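Local coordinates for protein alpha-1,2-mannosidase (Bacteroides thetaiotaomicron, PDB 2WVY) that probably hydrolyses alpha-1,2-linked mannose residues from glycans as a calcium-dependent glycoside hydrolase of family 92, acting as a monomer, at residues A[37-42]-A[64-69]; A[142-147]-A[218-223]. All coordinates share one frame; numbering follows the deposited sequence.

Contact 1 (A[37-42]-A[64-69]); sequences GMNFWS and FRQTHQ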
ATOM      1  N   GLY A  37      -9.253   2.177  41.855  1.00  6.37           N
ATOM      2  CA  GLY A  37      -9.676   3.299  42.716  1.00  6.34           C
ATOM      3  C   GLY A  37     -10.836   4.116  42.158  1.00  6.81           C
ATOM      4  O   GLY A  37     -10.913   4.360  40.947  1.00  6.43           O
ATOM      5  N   MET A  38     -11.725   4.565  43.045  1.00  6.94           N
ATOM      6  CA  MET A  38     -12.878   5.345  42.624  1.00  7.39           C
ATOM      7  C   MET A  38     -12.485   6.644  41.915  1.00  7.13           C
ATOM      8  O   MET A  38     -13.144   7.063  40.965  1.00  7.33           O
ATOM      9  CB  MET A  38     -13.797   5.676  43.806  1.00  7.75           C
ATOM     10  CG  MET A  38     -15.070   6.457  43.367  1.00  8.24           C
ATOM     11  SD  MET A  38     -16.271   6.670  44.702  1.00 10.78           S
ATOM     12  CE  MET A  38     -15.702   8.194  45.421  1.00  6.92           C
ATOM     13  N   ASN A  39     -11.441   7.297  42.404  1.00  6.59           N
ATOM     14  CA  ASN A  39     -10.979   8.535  41.796  1.00  6.47           C
ATOM     15  C   ASN A  39      -9.507   8.366  41.370  1.00  6.47           C
ATOM     16  O   ASN A  39      -8.668   7.918  42.175  1.00  6.62           O
ATOM     17  CB  ASN A  39     -11.109   9.719  42.781  1.00  6.21           C
ATOM     18  CG  ASN A  39     -12.564  10.014  43.215  1.00  6.73           C
ATOM     19  OD1 ASN A  39     -12.829  10.337  44.388  1.00 10.40           O
ATOM     20  ND2 ASN A  39     -13.487   9.940  42.285  1.00  4.98           N
ATOM     21  N   PHE A  40      -9.201   8.709  40.121  1.00  6.12           N
ATOM     22  CA  PHE A  40      -7.810   8.816  39.649  1.00  6.35           C
ATOM     23  C   PHE A  40      -7.335  10.277  39.628  1.00  6.56           C
ATOM     24  O   PHE A  40      -8.135  11.206  39.550  1.00  6.44           O
ATOM     25  CB  PHE A  40      -7.638   8.233  38.238  1.00  5.44           C
ATOM     26  CG  PHE A  40      -7.923   6.760  38.138  1.00  6.39           C
ATOM     27  CD1 PHE A  40      -7.949   5.955  39.276  1.00  6.26           C
ATOM     28  CD2 PHE A  40      -8.145   6.171  36.906  1.00  5.81           C
ATOM     29  CE1 PHE A  40      -8.214   4.599  39.179  1.00  5.89           C
ATOM     30  CE2 PHE A  40      -8.402   4.816  36.809  1.00  5.55           C
ATOM     31  CZ  PHE A  40      -8.438   4.035  37.942  1.00  5.48           C
ATOM     32  N   TRP A  41      -6.022  10.469  39.649  1.00  7.06           N
ATOM     33  CA  TRP A  41      -5.442  11.806  39.498  1.00  7.02           C
ATOM     34  C   TRP A  41      -4.424  11.832  38.346  1.00  7.51           C
ATOM     35  O   TRP A  41      -3.742  10.837  38.080  1.00  7.49           O
ATOM     36  CB  TRP A  41      -4.821  12.264  40.824  1.00  6.49           C
ATOM     37  CG  TRP A  41      -5.878  12.570  41.846  1.00  7.22           C
ATOM     38  CD1 TRP A  41      -6.561  11.671  42.625  1.00  7.75           C
ATOM     39  CD2 TRP A  41      -6.422  13.864  42.155  1.00  5.92           C
ATOM     40  NE1 TRP A  41      -7.488  12.340  43.411  1.00  7.06           N
ATOM     41  CE2 TRP A  41      -7.414  13.683  43.135  1.00  7.28           C
ATOM     42  CE3 TRP A  41      -6.157  15.155  41.702  1.00  8.37           C
ATOM     43  CZ2 TRP A  41      -8.142  14.752  43.664  1.00  7.17           C
ATOM     44  CZ3 TRP A  41      -6.885  16.215  42.234  1.00  7.28           C
ATOM     45  CH2 TRP A  41      -7.857  16.003  43.200  1.00  6.66           C
ATOM     46  N   SER A  42      -4.331  12.964  37.653  1.00  7.85           N
ATOM     47  CA  SER A  42      -3.382  13.085  36.545  1.00  7.71           C
ATOM     48  C   SER A  42      -3.031  14.542  36.270  1.00  7.17           C
ATOM     49  O   SER A  42      -3.878  15.421  36.408  1.00  7.11           O
ATOM     50  CB  SER A  42      -3.977  12.460  35.275  1.00  7.94           C
ATOM     51  OG  SER A  42      -3.111  12.636  34.161  1.00  8.49           O
ATOM     52  N   PHE A  64      -3.866  19.651  37.917  1.00  6.94           N
ATOM     53  CA  PHE A  64      -3.847  18.262  38.296  1.00  6.93           C
ATOM     54  C   PHE A  64      -5.290  17.869  38.549  1.00  7.00           C
ATOM     55  O   PHE A  64      -5.926  18.415  39.447  1.00  6.73           O
ATOM     56  CB  PHE A  64      -2.978  18.087  39.536  1.00  7.31           C
ATOM     57  CG  PHE A  64      -1.545  18.439  39.300  1.00  8.15           C
ATOM     58  CD1 PHE A  64      -0.659  17.483  38.810  1.00  8.26           C
ATOM     59  CD2 PHE A  64      -1.091  19.734  39.498  1.00  8.32           C
ATOM     60  CE1 PHE A  64       0.670  17.790  38.572  1.00  8.40           C
ATOM     61  CE2 PHE A  64       0.252  20.064  39.249  1.00  9.34           C
ATOM     62  CZ  PHE A  64       1.132  19.082  38.785  1.00 10.21           C
ATOM     63  N   ARG A  65      -5.793  16.943  37.725  1.00  6.62           N
ATOM     64  CA  ARG A  65      -7.208  16.602  37.645  1.00  6.58           C
ATOM     65  C   ARG A  65      -7.554  15.397  38.492  1.00  7.10           C
ATOM     66  O   ARG A  65      -6.820  14.403  38.492  1.00  7.46           O
ATOM     67  CB  ARG A  65      -7.572  16.251  36.194  1.00  6.34           C
ATOM     68  CG  ARG A  65      -7.732  17.467  35.231  1.00  6.90           C
ATOM     69  CD  ARG A  65      -9.208  17.887  35.036  1.00  7.11           C
ATOM     70  NE  ARG A  65      -9.954  16.880  34.278  1.00  7.48           N
ATOM     71  CZ  ARG A  65      -9.804  16.678  32.969  1.00  8.41           C
ATOM     72  NH1 ARG A  65      -8.972  17.452  32.271  1.00  5.69           N
ATOM     73  NH2 ARG A  65     -10.503  15.722  32.351  1.00  7.83           N
ATOM     74  N   GLN A  66      -8.676  15.472  39.199  1.00  7.02           N
ATOM     75  CA  GLN A  66      -9.315  14.267  39.686  1.00  7.36           C
ATOM     76  C   GLN A  66     -10.114  13.836  38.491  1.00  7.65           C
ATOM     77  O   GLN A  66     -10.932  14.615  38.015  1.00  7.83           O
ATOM     78  CB  GLN A  66     -10.283  14.560  40.827  1.00  7.41           C
ATOM     79  CG  GLN A  66     -11.065  13.316  41.260  1.00  8.26           C
ATOM     80  CD  GLN A  66     -12.244  13.622  42.174  1.00  8.30           C
ATOM     81  OE1 GLN A  66     -13.304  14.058  41.716  1.00 10.48           O
ATOM     82  NE2 GLN A  66     -12.075  13.363  43.462  1.00  4.63           N
ATOM     83  N   THR A  67      -9.875  12.622  37.993  1.00  7.63           N
ATOM     84  CA  THR A  67     -10.466  12.186  36.733  1.00  7.70           C
ATOM     85  C   THR A  67     -11.095  10.782  36.809  1.00  7.63           C
ATOM     86  O   THR A  67     -10.726   9.971  37.666  1.00  7.43           O
ATOM     87  CB  THR A  67      -9.417  12.246  35.592  1.00  8.07           C
ATOM     88  OG1 THR A  67     -10.047  11.900  34.357  1.00  8.96           O
ATOM     89  CG2 THR A  67      -8.241  11.273  35.849  1.00  8.16           C
ATOM     90  N   HIS A  68     -12.056  10.500  35.929  1.00  7.17           N
ATOM     91  CA  HIS A  68     -12.609   9.148  35.838  1.00  7.39           C
ATOM     92  C   HIS A  68     -12.523   8.601  34.410  1.00  7.70           C
ATOM     93  O   HIS A  68     -13.049   7.522  34.110  1.00  8.17           O
ATOM     94  CB  HIS A  68     -14.056   9.142  36.344  1.00  6.92           C
ATOM     95  CG  HIS A  68     -14.207   9.780  37.687  1.00  6.58           C
ATOM     96  ND1 HIS A  68     -13.867   9.135  38.859  1.00  7.00           N
ATOM     97  CD2 HIS A  68     -14.576  11.033  38.038  1.00  5.65           C
ATOM     98  CE1 HIS A  68     -14.050   9.951  39.878  1.00  5.37           C
ATOM     99  NE2 HIS A  68     -14.487  11.110  39.406  1.00  8.34           N
ATOM    100  N   GLN A  69     -11.856   9.352  33.538  1.00  7.45           N
ATOM    101  CA  GLN A  69     -11.927   9.102  32.101  1.00  7.97           C
ATOM    102  C   GLN A  69     -11.349   7.756  31.671  1.00  8.35           C
ATOM    103  O   GLN A  69     -10.169   7.507  31.867  1.00  8.58           O
ATOM    104  CB  GLN A  69     -11.215  10.220  31.339  1.00  7.14           C
ATOM    105  CG  GLN A  69     -11.044   9.934  29.874  1.00  6.96           C
ATOM    106  CD  GLN A  69     -10.495  11.130  29.127  1.00  7.80           C
ATOM    107  OE1 GLN A  69     -11.078  12.225  29.169  1.00  7.59           O
ATOM    108  NE2 GLN A  69      -9.356  10.941  28.454  1.00  6.15           N
TER
HETATM  109  O   HOH W   1      -9.921  12.514  45.082  1.00 13.46           O
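Strands 40-42 and 64-67 run antiparallel, with axes 4.6 Å apart at closest; two hydrogen-bonded pairs, F40 with T67 and S42 with R65, flank the non-hydrogen-bonded pair W41 and Q66. T67 N gives F40 O a short, nearly straight bond of 2.7 Å, and R65 N bonds S42 O at 2.8 Å. Side chains alternate between the faces: F40, S42, R65 and T67 share one, W41 and Q66 the other. On the latter the indole, its CG anti to the carbonyl carbon (chi1 -71°), is laid across the neighbouring strand. Q66 CB sits over the six-membered ring, 3.7 Å from its centroid, a CH-pi contact, while F64 O lies at the ring edge, 3.7 Å from CZ3. A tryptophan suits this place because its broad face covers aliphatic carbon while its one N-H remains available: W41 NE1 and Q66 NE2 both donate to the same water, at 3.0 and 2.8 Å respectively. With an alanine at W41, Q66 CB would probably lose its aromatic cover and the water one of its two donors. Beyond the water, the amides of Q66 and N39 stack with planes 24° apart, and S235 bonds to both Q66 NE2 and N39 OD1. H68, stacked on Y77, directs ND1 to M38 O in a weak bond. T67 OG1 makes an ST turn with Q69 N, 3.2 Å away, and also bonds D76, which forms a salt bridge with R65 NH2, while R65 NE bonds T79 OG1. Threonine thus combines a beta-branched strand residue with a turn-forming hydroxyl. In this buried part of the family 92 N-terminal domain, S235, D76 and T79 hold the amide, hydroxyl and guanidinium groups, and the indole covers Q66 CB.

Contact 2 (A[142-147]-A[218-223]); sequences DQYVVV and YLKFDV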
ATOM      1  N   ASP A 142       4.830  35.431  44.514  1.00 14.68           N
ATOM      2  CA  ASP A 142       3.481  35.178  45.016  1.00 13.63           C
ATOM      3  C   ASP A 142       3.125  33.673  44.961  1.00 12.23           C
ATOM      4  O   ASP A 142       3.472  32.989  44.009  1.00 11.77           O
ATOM      5  CB  ASP A 142       2.471  36.014  44.227  1.00 13.84           C
ATOM      6  CG  ASP A 142       2.508  37.487  44.609  1.00 15.72           C
ATOM      7  OD1 ASP A 142       2.914  37.800  45.744  1.00 15.94           O
ATOM      8  OD2 ASP A 142       2.121  38.333  43.779  1.00 19.21           O
ATOM      9  N   GLN A 143       2.427  33.175  45.978  1.00 11.03           N
ATOM     10  CA  GLN A 143       2.103  31.756  46.074  1.00 10.42           C
ATOM     11  C   GLN A 143       0.593  31.520  46.019  1.00 10.07           C
ATOM     12  O   GLN A 143      -0.132  31.953  46.912  1.00  9.93           O
ATOM     13  CB  GLN A 143       2.622  31.157  47.389  1.00 10.49           C
ATOM     14  CG  GLN A 143       4.066  31.453  47.741  1.00 10.59           C
ATOM     15  CD  GLN A 143       4.393  31.041  49.174  1.00 12.02           C
ATOM     16  OE1 GLN A 143       3.502  30.629  49.941  1.00 11.28           O
ATOM     17  NE2 GLN A 143       5.672  31.151  49.545  1.00  8.89           N
ATOM     18  N   TYR A 144       0.133  30.793  45.004  1.00  9.08           N
ATOM     19  CA  TYR A 144      -1.286  30.519  44.836  1.00  8.56           C
ATOM     20  C   TYR A 144      -1.599  29.049  44.660  1.00  8.15           C
ATOM     21  O   TYR A 144      -0.747  28.264  44.233  1.00  8.15           O
ATOM     22  CB  TYR A 144      -1.813  31.212  43.588  1.00  8.28           C
ATOM     23  CG  TYR A 144      -1.722  32.711  43.606  1.00  9.26           C
ATOM     24  CD1 TYR A 144      -2.677  33.477  44.253  1.00  9.86           C
ATOM     25  CD2 TYR A 144      -0.699  33.369  42.934  1.00 10.07           C
ATOM     26  CE1 TYR A 144      -2.594  34.863  44.261  1.00 10.30           C
ATOM     27  CE2 TYR A 144      -0.613  34.749  42.929  1.00  9.62           C
ATOM     28  CZ  TYR A 144      -1.558  35.484  43.591  1.00 10.18           C
ATOM     29  OH  TYR A 144      -1.477  36.849  43.578  1.00 11.88           O
ATOM     30  N   VAL A 145      -2.843  28.690  44.964  1.00  7.67           N
ATOM     31  CA  VAL A 145      -3.426  27.463  44.445  1.00  6.71           C
ATOM     32  C   VAL A 145      -4.756  27.823  43.806  1.00  6.62           C
ATOM     33  O   VAL A 145      -5.583  28.495  44.415  1.00  6.10           O
ATOM     34  CB  VAL A 145      -3.679  26.390  45.527  1.00  6.83           C
ATOM     35  CG1 VAL A 145      -4.421  25.218  44.916  1.00  5.50           C
ATOM     36  CG2 VAL A 145      -2.364  25.900  46.159  1.00  6.09           C
ATOM     37  N   VAL A 146      -4.964  27.374  42.576  1.00  6.19           N
ATOM     38  CA  VAL A 146      -6.236  27.575  41.920  1.00  5.76           C
ATOM     39  C   VAL A 146      -7.023  26.275  41.868  1.00  6.19           C
ATOM     40  O   VAL A 146      -6.471  25.202  41.549  1.00  5.80           O
ATOM     41  CB  VAL A 146      -6.064  28.087  40.490  1.00  5.73           C
ATOM     42  CG1 VAL A 146      -7.401  28.081  39.786  1.00  5.48           C
ATOM     43  CG2 VAL A 146      -5.472  29.490  40.492  1.00  5.24           C
ATOM     44  N   VAL A 147      -8.308  26.370  42.202  1.00  5.85           N
ATOM     45  CA  VAL A 147      -9.202  25.229  42.131  1.00  5.84           C
ATOM     46  C   VAL A 147     -10.155  25.498  40.975  1.00  6.29           C
ATOM     47  O   VAL A 147     -10.811  26.545  40.919  1.00  6.24           O
ATOM     48  CB  VAL A 147      -9.980  24.994  43.459  1.00  6.05           C
ATOM     49  CG1 VAL A 147     -10.986  23.851  43.309  1.00  5.22           C
ATOM     50  CG2 VAL A 147      -9.006  24.680  44.628  1.00  6.05           C
ATOM     51  N   TYR A 218      -9.296  30.885  43.902  1.00  8.80           N
ATOM     52  CA  TYR A 218      -7.879  30.930  44.202  1.00  9.05           C
ATOM     53  C   TYR A 218      -7.688  31.121  45.688  1.00  9.22           C
ATOM     54  O   TYR A 218      -8.545  31.701  46.365  1.00  8.77           O
ATOM     55  CB  TYR A 218      -7.156  32.029  43.418  1.00  9.10           C
ATOM     56  CG  TYR A 218      -7.323  33.429  43.973  1.00  9.82           C
ATOM     57  CD1 TYR A 218      -6.524  33.884  45.026  1.00 10.21           C
ATOM     58  CD2 TYR A 218      -8.274  34.298  43.443  1.00 10.35           C
ATOM     59  CE1 TYR A 218      -6.661  35.166  45.526  1.00 11.02           C
ATOM     60  CE2 TYR A 218      -8.427  35.582  43.938  1.00 10.77           C
ATOM     61  CZ  TYR A 218      -7.621  36.011  44.980  1.00 12.05           C
ATOM     62  OH  TYR A 218      -7.782  37.284  45.472  1.00 12.48           O
ATOM     63  N   LEU A 219      -6.567  30.602  46.187  1.00  9.15           N
ATOM     64  CA  LEU A 219      -6.119  30.857  47.548  1.00  9.11           C
ATOM     65  C   LEU A 219      -4.694  31.345  47.432  1.00  9.54           C
ATOM     66  O   LEU A 219      -3.931  30.871  46.571  1.00  9.81           O
ATOM     67  CB  LEU A 219      -6.121  29.584  48.394  1.00  8.68           C
ATOM     68  CG  LEU A 219      -7.354  28.689  48.537  1.00  9.71           C
ATOM     69  CD1 LEU A 219      -8.541  29.473  49.059  1.00  8.01           C
ATOM     70  CD2 LEU A 219      -7.704  28.017  47.207  1.00 10.27           C
ATOM     71  N   LYS A 220      -4.330  32.282  48.298  1.00  9.23           N
ATOM     72  CA  LYS A 220      -2.998  32.845  48.291  1.00  9.69           C
ATOM     73  C   LYS A 220      -2.321  32.517  49.623  1.00  9.66           C
ATOM     74  O   LYS A 220      -2.927  32.690  50.681  1.00  9.68           O
ATOM     75  CB  LYS A 220      -3.064  34.358  48.087  1.00  9.53           C
ATOM     76  CG  LYS A 220      -1.699  35.017  47.931  1.00  9.50           C
ATOM     77  CD  LYS A 220      -1.859  36.473  47.559  1.00 11.41           C
ATOM     78  CE  LYS A 220      -0.606  37.061  46.929  1.00 13.93           C
ATOM     79  NZ  LYS A 220       0.435  37.434  47.928  1.00 16.67           N
ATOM     80  N   PHE A 221      -1.080  32.033  49.577  1.00  9.51           N
ATOM     81  CA  PHE A 221      -0.399  31.627  50.810  1.00  9.83           C
ATOM     82  C   PHE A 221       0.845  32.450  51.111  1.00 10.51           C
ATOM     83  O   PHE A 221       1.276  33.294  50.325  1.00 10.55           O
ATOM     84  CB  PHE A 221      -0.069  30.135  50.793  1.00  9.03           C
ATOM     85  CG  PHE A 221      -1.261  29.280  50.566  1.00  8.44           C
ATOM     86  CD1 PHE A 221      -2.005  28.821  51.633  1.00  7.38           C
ATOM     87  CD2 PHE A 221      -1.686  28.991  49.284  1.00  4.72           C
ATOM     88  CE1 PHE A 221      -3.135  28.050  51.419  1.00  6.53           C
ATOM     89  CE2 PHE A 221      -2.814  28.224  49.077  1.00  4.95           C
ATOM     90  CZ  PHE A 221      -3.530  27.748  50.148  1.00  4.45           C
ATOM     91  N   ASP A 222       1.415  32.202  52.272  1.00 11.52           N
ATOM     92  CA  ASP A 222       2.692  32.791  52.606  1.00 13.21           C
ATOM     93  C   ASP A 222       3.536  31.738  53.321  1.00 13.45           C
ATOM     94  O   ASP A 222       3.940  31.914  54.463  1.00 14.33           O
ATOM     95  CB  ASP A 222       2.493  34.034  53.478  1.00 13.37           C
ATOM     96  CG  ASP A 222       3.729  34.930  53.530  1.00 15.96           C
ATOM     97  OD1 ASP A 222       4.661  34.758  52.707  1.00 16.82           O
ATOM     98  OD2 ASP A 222       3.763  35.807  54.421  1.00 18.75           O
ATOM     99  N   VAL A 223       3.794  30.627  52.648  1.00 13.55           N
ATOM    100  CA  VAL A 223       4.586  29.579  53.256  1.00 13.51           C
ATOM    101  C   VAL A 223       6.012  30.076  53.451  1.00 13.73           C
ATOM    102  O   VAL A 223       6.608  30.628  52.535  1.00 13.51           O
ATOM    103  CB  VAL A 223       4.575  28.326  52.376  1.00 13.38           C
ATOM    104  CG1 VAL A 223       5.319  27.179  53.052  1.00 12.72           C
ATOM    105  CG2 VAL A 223       3.124  27.926  52.065  1.00 12.39           C
TER
HETATM  106  O   HOH W   2       2.168  34.716  48.296  1.00 12.77           O
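K220 stands beside Y144 in a non-hydrogen-bonded pair of two antiparallel strands, 143-147 and 218-221, and its chain can be followed outward along the tyrosine. CB lies 3.9 Å from Y144 CE1; CG touches the same ring carbon and also nears Q143 O; CD continues past CE1, and CE arrives 3.5 Å from Y144 OH. The chain stays extended with CG anti to the backbone N (chi1 -174°) until a bend at chi4 (-80°) carries NZ over to D142 OD1, a salt bridge whose 3.3 Å hydrogen bond is weak. NZ also donates to a water that accepts from Q143 N and lies 2.6 Å from F221 O, to which it donates. Lysine suits this partly exposed place because four methylenes can line an aromatic ring before the charge reaches D142, which is exposed. Next along this face, the Y144 and Y218 rings meet obliquely, planes at 79°, and Y218 OH bonds H205. On the other face V145 CG2 meets F221 CE2 at 3.8 Å, with F188 and L229 packing around them, and Q143 is the polar exception. The Q143 amide pairs with the backbone of V223: V223 N donates to OE1 at 2.7 Å, and NE2 returns a bond to V223 O lying in the carbonyl plane on a lone pair. This two-bond grip carries the pairing of the two segments on to V223. The chemistry thus divides the strand pair into a buried face of V145, L219 and F221, ended by the Q143 amide, and a tyrosine-lysine face closed at its outer end by charge and water.

From the N terminus the chain first forms strand 40-44, then returns in strand 60-67, so contact 1 closes a loop of 21 residues. It next runs through strand 80-86, which pairs with strand 60-67, and through several more strands before strand 143-148 opens contact 2, whose 70-residue loop is rich in strand and ends at 216-221. The two loops follow in series, neither nesting nor crossing. Their centres lie about 22 Å apart and their nearest atoms about 7 Å, yet strand 80-86 bridges them, pairing with 60-67 and 143-148. Contact 1, centred about 15 Å from the chain's centre, ties the inner part of the N-terminal beta domain; contact 2, at about 37 Å, its outer part.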